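Local coordinates for choloylglycine hydrolase (Clostridium perfringens, PDB 2BJF), which hydrolyses the amide bond of glycine- and taurine-conjugated bile salts as an N-terminal thiol hydrolase, and also acts as a bile acid amine N-acyltransferase, at residues Val87-Glu92 against Ile128-Ile133; Pro101-Leu106 against Ile137-Leu142. All blocks are in the same frame, centred on the assembly; numbering follows the deposited sequence.

Along the chain the four segments alternate: 87-92, 101-106, 128-133, 137-142, so that the two interactions interlock, their centres about 7 Å apart on the same side of the subunit. Both gather around the small parallel sheet of strands 98-101 and 126-129. Interaction 1 adds the loop after strand 77-82 to strand 126-129. Interaction 2 packs residues 101-106, which run from strand 98-101 into helix 105-112, against the loop that leads into strand 142-147 of the large antiparallel sheet. Hydrogen bonds from Tyr89 and Ile131 tie 87-92 and 128-133 to the 137-142 loop, which lines the deoxycholate pocket in this N-terminal nucleophile hydrolase fold.

Interaction 1: residues Val87-Glu92 against Ile128-Ile133; sequences VSYSKE and IVDIPI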
loop_
_atom_site.group_PDB
_atom_site.type_symbol
_atom_site.label_atom_id
_atom_site.label_comp_id
_atom_site.label_asym_id
_atom_site.label_seq_id
_atom_site.Cartn_x
_atom_site.Cartn_y
_atom_site.Cartn_z
ATOM N N VAL A 87 20.251 13.458 12.671
ATOM C CA VAL A 87 21.196 14.574 12.603
ATOM C C VAL A 87 21.950 14.736 13.928
ATOM O O VAL A 87 21.405 14.459 15.000
ATOM C CB VAL A 87 20.485 15.902 12.210
ATOM C CG1 VAL A 87 19.637 16.445 13.364
ATOM C CG2 VAL A 87 21.490 16.944 11.729
ATOM N N SER A 88 23.206 15.172 13.841
ATOM C CA SER A 88 24.010 15.473 15.025
ATOM C C SER A 88 25.078 16.518 14.716
ATOM O O SER A 88 25.999 16.266 13.937
ATOM C CB SER A 88 24.651 14.202 15.589
ATOM O OG SER A 88 25.501 14.493 16.684
ATOM N N TYR A 89 24.937 17.691 15.327
ATOM C CA TYR A 89 25.938 18.746 15.221
ATOM C C TYR A 89 26.802 18.763 16.477
ATOM O O TYR A 89 26.334 18.407 17.560
ATOM C CB TYR A 89 25.278 20.117 15.064
ATOM C CG TYR A 89 24.234 20.240 13.972
ATOM C CD1 TYR A 89 24.549 19.983 12.638
ATOM C CD2 TYR A 89 22.938 20.656 14.276
ATOM C CE1 TYR A 89 23.589 20.113 11.635
ATOM C CE2 TYR A 89 21.974 20.793 13.283
ATOM C CZ TYR A 89 22.305 20.520 11.968
ATOM O OH TYR A 89 21.349 20.659 10.989
ATOM N N SER A 90 28.058 19.182 16.332
ATOM C CA SER A 90 28.922 19.403 17.490
ATOM C C SER A 90 28.484 20.669 18.225
ATOM O O SER A 90 27.978 21.611 17.606
ATOM C CB SER A 90 30.395 19.496 17.073
ATOM O OG SER A 90 30.655 20.675 16.333
ATOM N N LYS A 91 28.669 20.678 19.543
ATOM C CA LYS A 91 28.278 21.813 20.384
ATOM C C LYS A 91 29.225 23.000 20.220
ATOM O O LYS A 91 28.820 24.153 20.371
ATOM C CB LYS A 91 28.216 21.401 21.858
ATOM C CG LYS A 91 27.211 20.293 22.169
ATOM C CD LYS A 91 27.139 19.985 23.667
ATOM C CE LYS A 91 28.399 19.292 24.189
ATOM N NZ LYS A 91 28.574 17.910 23.652
ATOM N N GLU A 92 30.487 22.701 19.920
ATOM C CA GLU A 92 31.517 23.719 19.718
ATOM C C GLU A 92 32.446 23.321 18.570
ATOM O O GLU A 92 32.339 22.214 18.036
ATOM C CB GLU A 92 32.310 23.971 21.013
ATOM C CG GLU A 92 32.860 22.719 21.705
ATOM C CD GLU A 92 31.832 22.019 22.585
ATOM O OE1 GLU A 92 31.251 22.676 23.475
ATOM O OE2 GLU A 92 31.610 20.806 22.389
ATOM N N ILE A 128 30.141 20.477 10.888
ATOM C CA ILE A 128 29.038 21.416 11.064
ATOM C C ILE A 128 28.726 21.585 12.552
ATOM O O ILE A 128 28.443 20.612 13.254
ATOM C CB ILE A 128 27.798 21.009 10.230
ATOM C CG1 ILE A 128 28.185 20.922 8.748
ATOM C CG2 ILE A 128 26.668 22.014 10.421
ATOM C CD1 ILE A 128 27.169 20.239 7.857
ATOM N N VAL A 129 28.795 22.830 13.017
ATOM C CA VAL A 129 28.691 23.148 14.442
ATOM C C VAL A 129 27.404 23.913 14.776
ATOM O O VAL A 129 26.995 24.812 14.040
ATOM C CB VAL A 129 29.965 23.905 14.948
ATOM C CG1 VAL A 129 30.236 25.166 14.127
ATOM C CG2 VAL A 129 29.867 24.227 16.430
ATOM N N ASP A 130 26.774 23.543 15.891
ATOM C CA ASP A 130 25.506 24.137 16.315
ATOM C C ASP A 130 25.709 25.472 17.043
ATOM O O ASP A 130 25.386 25.608 18.228
ATOM C CB ASP A 130 24.718 23.146 17.186
ATOM C CG ASP A 130 23.236 23.491 17.296
ATOM O OD1 ASP A 130 22.775 24.451 16.641
ATOM O OD2 ASP A 130 22.525 22.787 18.044
ATOM N N ILE A 131 26.253 26.451 16.322
ATOM C CA ILE A 131 26.399 27.815 16.827
ATOM C C ILE A 131 25.141 28.607 16.468
ATOM O O ILE A 131 24.759 28.654 15.297
ATOM C CB ILE A 131 27.660 28.523 16.236
ATOM C CG1 ILE A 131 28.949 27.754 16.575
ATOM C CG2 ILE A 131 27.748 29.989 16.691
ATOM C CD1 ILE A 131 29.247 27.585 18.065
ATOM N N PRO A 132 24.481 29.216 17.474
ATOM C CA PRO A 132 23.291 30.024 17.200
ATOM C C PRO A 132 23.598 31.252 16.342
ATOM O O PRO A 132 24.652 31.875 16.502
ATOM C CB PRO A 132 22.823 30.452 18.597
ATOM C CG PRO A 132 24.022 30.322 19.466
ATOM C CD PRO A 132 24.795 29.170 18.914
ATOM N N ILE A 133 22.681 31.577 15.432
ATOM C CA ILE A 133 22.796 32.764 14.581
ATOM C C ILE A 133 22.707 34.042 15.424
ATOM O O ILE A 133 23.343 35.051 15.116
ATOM C CB ILE A 133 21.726 32.757 13.443
ATOM C CG1 ILE A 133 22.024 33.839 12.396
ATOM C CG2 ILE A 133 20.302 32.872 14.014
ATOM C CD1 ILE A 133 21.247 33.688 11.095
HETATM O O HOH W 1 26.291 25.080 20.629
#
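Ser90 and Val129 pair their backbones in a single beta bridge, which lays the 87-92 loop along strand 126-129 on the edge facing away from strand 98-101. The bonds follow the parallel pattern, with Ser90 tied to the residues before and after Val129. Asp130 N reaches Ser90 O at 2.9 Å in an almost straight bond (176° at the hydrogen), whereas the bond from Ser90 N to Ile128 O is weak. Beyond the bridge the strand gives way to an inverse gamma turn centred on Asp130.

Tyr89 fills the angle beside this pairing. Its CB lies 3.7 Å from Asp130 CB and equally close to the Ile128 carbonyl oxygen. From there chi1 of -51° sets CG anti to the carbonyl carbon, and two neighbours lie obliquely to the same side of the ring. Ile128 CG2 meets CD1 at 3.7 Å and also touches CE1; the Asp130 carboxylate, its plane turned 57° from the ring, passes more loosely by CD2. The tip, OH, is held by the backbone N of Leu142, with a weak second bond to Thr140 O. Asp130 OD1 in turn accepts a bond from Asn139 ND2.

Val129 CG2 packs 3.5 Å from the carbonyl carbon of Glu92. Ser90 OG donates to Glu92 O within its own segment and also bonds with Asn127 ND2. A water closes the far end, donating to Lys91 O at 2.7 Å and to Asp130 O at 2.6 Å.

Interaction 2: residues Pro101-Leu106 against Ile137-Leu142; sequences PVYNFL and IPNTTL. With DXC ((3alpha,5beta,12alpha)-3,12-dihydroxycholan-24-oic acid), chain B.
Val102 and Asn139 lie alongside each other, pointing opposite ways, with Val102 CB resting 3.7 Å from the amide carbon CG of Asn139. The two branches of the valine divide the work: CG2 runs by the amide nitrogen, while chi1 of -174° sets CG1 anti to the backbone N, where it abuts Thr140 O and reaches Leu142 CD1 at 3.9 Å. Asn139 OD1 comes to the edge of the Tyr103 ring, in its plane, and sits 3.5 Å from Tyr103 CB; amide and ring are only 25° apart.

In the next shell Asn139 ND2 is anchored by Ile131 O, which helps fix the rotation of the amide. Tyr103 OH bonds to Asn44 ND2, and Asn104 N closes a turn onto Pro101 O at 3.0 Å.

The 137-142 loop also lines the steroid pocket. Leu142 CD1 lies 3.7 Å from DXC C16, and Thr140 OG1 approaches DXC C11 at 3.6 Å. Hydroxyl O2 of deoxycholate donates a weak, long bond to Pro138 O (3.4 Å). No hydrogen bond joins the two segments; van der Waals contact, largely of carbon against the Asn139 side chain, joins them, and this loop's grip on the steroid is likewise mainly van der Waals.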
loop_
_atom_site.group_PDB
_atom_site.type_symbol
_atom_site.label_atom_id
_atom_site.label_comp_id
_atom_site.label_asym_id
_atom_site.label_seq_id
_atom_site.Cartn_x
_atom_site.Cartn_y
_atom_site.Cartn_z
ATOM N N PRO A 101 29.162 26.881 10.990
ATOM C CA PRO A 101 27.892 26.967 11.711
ATOM C C PRO A 101 26.727 26.535 10.826
ATOM O O PRO A 101 26.735 26.810 9.623
ATOM C CB PRO A 101 27.780 28.456 12.050
ATOM C CG PRO A 101 29.175 28.977 11.976
ATOM C CD PRO A 101 29.808 28.200 10.870
ATOM N N VAL A 102 25.741 25.863 11.421
ATOM C CA VAL A 102 24.598 25.316 10.678
ATOM C C VAL A 102 23.919 26.363 9.789
ATOM O O VAL A 102 23.689 26.118 8.602
ATOM C CB VAL A 102 23.544 24.671 11.621
ATOM C CG1 VAL A 102 22.451 23.976 10.815
ATOM C CG2 VAL A 102 24.197 23.684 12.574
ATOM N N TYR A 103 23.619 27.526 10.368
ATOM C CA TYR A 103 22.930 28.611 9.660
ATOM C C TYR A 103 23.717 29.154 8.463
ATOM O O TYR A 103 23.135 29.754 7.557
ATOM C CB TYR A 103 22.593 29.760 10.625
ATOM C CG TYR A 103 23.808 30.485 11.175
ATOM C CD1 TYR A 103 24.423 31.510 10.451
ATOM C CD2 TYR A 103 24.342 30.146 12.416
ATOM C CE1 TYR A 103 25.541 32.172 10.946
ATOM C CE2 TYR A 103 25.459 30.808 12.924
ATOM C CZ TYR A 103 26.053 31.818 12.183
ATOM O OH TYR A 103 27.159 32.474 12.675
ATOM N N ASN A 104 25.034 28.946 8.471
ATOM C CA ASN A 104 25.919 29.526 7.463
ATOM C C ASN A 104 26.392 28.543 6.388
ATOM O O ASN A 104 27.066 28.944 5.437
ATOM C CB ASN A 104 27.127 30.197 8.135
ATOM C CG ASN A 104 27.778 31.256 7.255
ATOM O OD1 ASN A 104 27.098 32.104 6.673
ATOM N ND2 ASN A 104 29.104 31.215 7.160
ATOM N N PHE A 105 26.034 27.267 6.527
ATOM C CA PHE A 105 26.543 26.235 5.617
ATOM C C PHE A 105 26.213 26.498 4.147
ATOM O O PHE A 105 27.091 26.405 3.289
ATOM C CB PHE A 105 26.069 24.833 6.020
ATOM C CG PHE A 105 26.646 23.735 5.165
ATOM C CD1 PHE A 105 27.899 23.204 5.446
ATOM C CD2 PHE A 105 25.943 23.244 4.066
ATOM C CE1 PHE A 105 28.442 22.196 4.652
ATOM C CE2 PHE A 105 26.474 22.234 3.269
ATOM C CZ PHE A 105 27.727 21.711 3.562
ATOM N N LEU A 106 24.951 26.817 3.865
ATOM C CA LEU A 106 24.511 27.034 2.490
ATOM C C LEU A 106 25.284 28.184 1.836
ATOM O O LEU A 106 25.803 28.038 0.726
ATOM C CB LEU A 106 23.000 27.277 2.435
ATOM C CG LEU A 106 22.286 26.857 1.146
ATOM C CD1 LEU A 106 20.823 26.577 1.417
ATOM C CD2 LEU A 106 22.431 27.896 0.042
ATOM N N ILE A 137 19.333 30.647 20.257
ATOM C CA ILE A 137 18.341 30.008 19.392
ATOM C C ILE A 137 18.904 28.766 18.702
ATOM O O ILE A 137 19.916 28.851 18.000
ATOM C CB ILE A 137 17.792 30.990 18.322
ATOM C CG1 ILE A 137 17.258 32.269 18.977
ATOM C CG2 ILE A 137 16.699 30.321 17.491
ATOM C CD1 ILE A 137 17.008 33.412 18.006
ATOM N N PRO A 138 18.253 27.604 18.913
ATOM C CA PRO A 138 18.635 26.366 18.238
ATOM C C PRO A 138 18.553 26.502 16.721
ATOM O O PRO A 138 17.613 27.111 16.199
ATOM C CB PRO A 138 17.586 25.360 18.729
ATOM C CG PRO A 138 17.100 25.915 20.017
ATOM C CD PRO A 138 17.116 27.396 19.829
ATOM N N ASN A 139 19.547 25.956 16.031
ATOM C CA ASN A 139 19.537 25.901 14.576
ATOM C C ASN A 139 18.557 24.848 14.084
ATOM O O ASN A 139 18.349 23.826 14.745
ATOM C CB ASN A 139 20.934 25.587 14.043
ATOM C CG ASN A 139 21.859 26.785 14.087
ATOM O OD1 ASN A 139 21.631 27.787 13.408
ATOM N ND2 ASN A 139 22.920 26.681 14.877
ATOM N N THR A 140 17.955 25.108 12.926
ATOM C CA THR A 140 17.086 24.140 12.266
ATOM C C THR A 140 17.895 22.886 11.931
ATOM O O THR A 140 19.055 22.975 11.519
ATOM C CB THR A 140 16.460 24.734 10.980
ATOM O OG1 THR A 140 15.866 26.004 11.278
ATOM C CG2 THR A 140 15.391 23.809 10.402
ATOM N N THR A 141 17.284 21.722 12.142
ATOM C CA THR A 141 17.896 20.445 11.784
ATOM C C THR A 141 17.872 20.298 10.265
ATOM O O THR A 141 16.803 20.299 9.653
ATOM C CB THR A 141 17.158 19.268 12.442
ATOM O OG1 THR A 141 15.758 19.356 12.144
ATOM C CG2 THR A 141 17.350 19.290 13.952
ATOM N N LEU A 142 19.055 20.184 9.664
ATOM C CA LEU A 142 19.186 20.260 8.211
ATOM C C LEU A 142 20.127 19.232 7.600
ATOM O O LEU A 142 21.091 18.792 8.231
ATOM C CB LEU A 142 19.674 21.653 7.796
ATOM C CG LEU A 142 18.822 22.891 8.081
ATOM C CD1 LEU A 142 19.695 24.131 8.016
ATOM C CD2 LEU A 142 17.642 22.999 7.122
HETATM C C1 DXC B . 15.443 29.925 14.213
HETATM C C2 DXC B . 16.783 29.570 13.570
HETATM C C3 DXC B . 17.341 30.683 12.666
HETATM C C4 DXC B . 16.336 31.203 11.622
HETATM C C5 DXC B . 15.007 31.524 12.309
HETATM C C6 DXC B . 14.445 30.379 13.153
HETATM C C7 DXC B . 18.663 30.212 12.039
HETATM C C8 DXC B . 18.486 29.216 10.892
HETATM C C9 DXC B . 17.430 29.628 9.863
HETATM C C10 DXC B . 16.128 30.131 10.521
HETATM C C11 DXC B . 17.044 28.443 8.971
HETATM C C12 DXC B . 16.030 28.770 7.873
HETATM C C13 DXC B . 14.746 29.330 8.504
HETATM C C14 DXC B . 15.054 30.486 9.470
HETATM C C15 DXC B . 18.143 27.615 8.304
HETATM C C16 DXC B . 17.387 26.864 7.203
HETATM C C17 DXC B . 15.936 27.378 7.227
HETATM C C18 DXC B . 16.849 32.506 11.008
HETATM C C19 DXC B . 15.221 27.188 5.871
HETATM O O1 DXC B . 14.006 28.305 9.187
HETATM O O2 DXC B . 14.923 28.776 14.892
HETATM C C20 DXC B . 16.583 29.802 6.872
HETATM C C21 DXC B . 15.061 25.702 5.522
HETATM C C22 DXC B . 14.233 24.931 6.555
HETATM C C23 DXC B . 13.608 23.680 5.981
HETATM O O3 DXC B . 13.663 23.467 4.751
HETATM O O4 DXC B . 13.047 22.896 6.777
HETATM C C24 DXC B . 13.864 27.887 5.755
#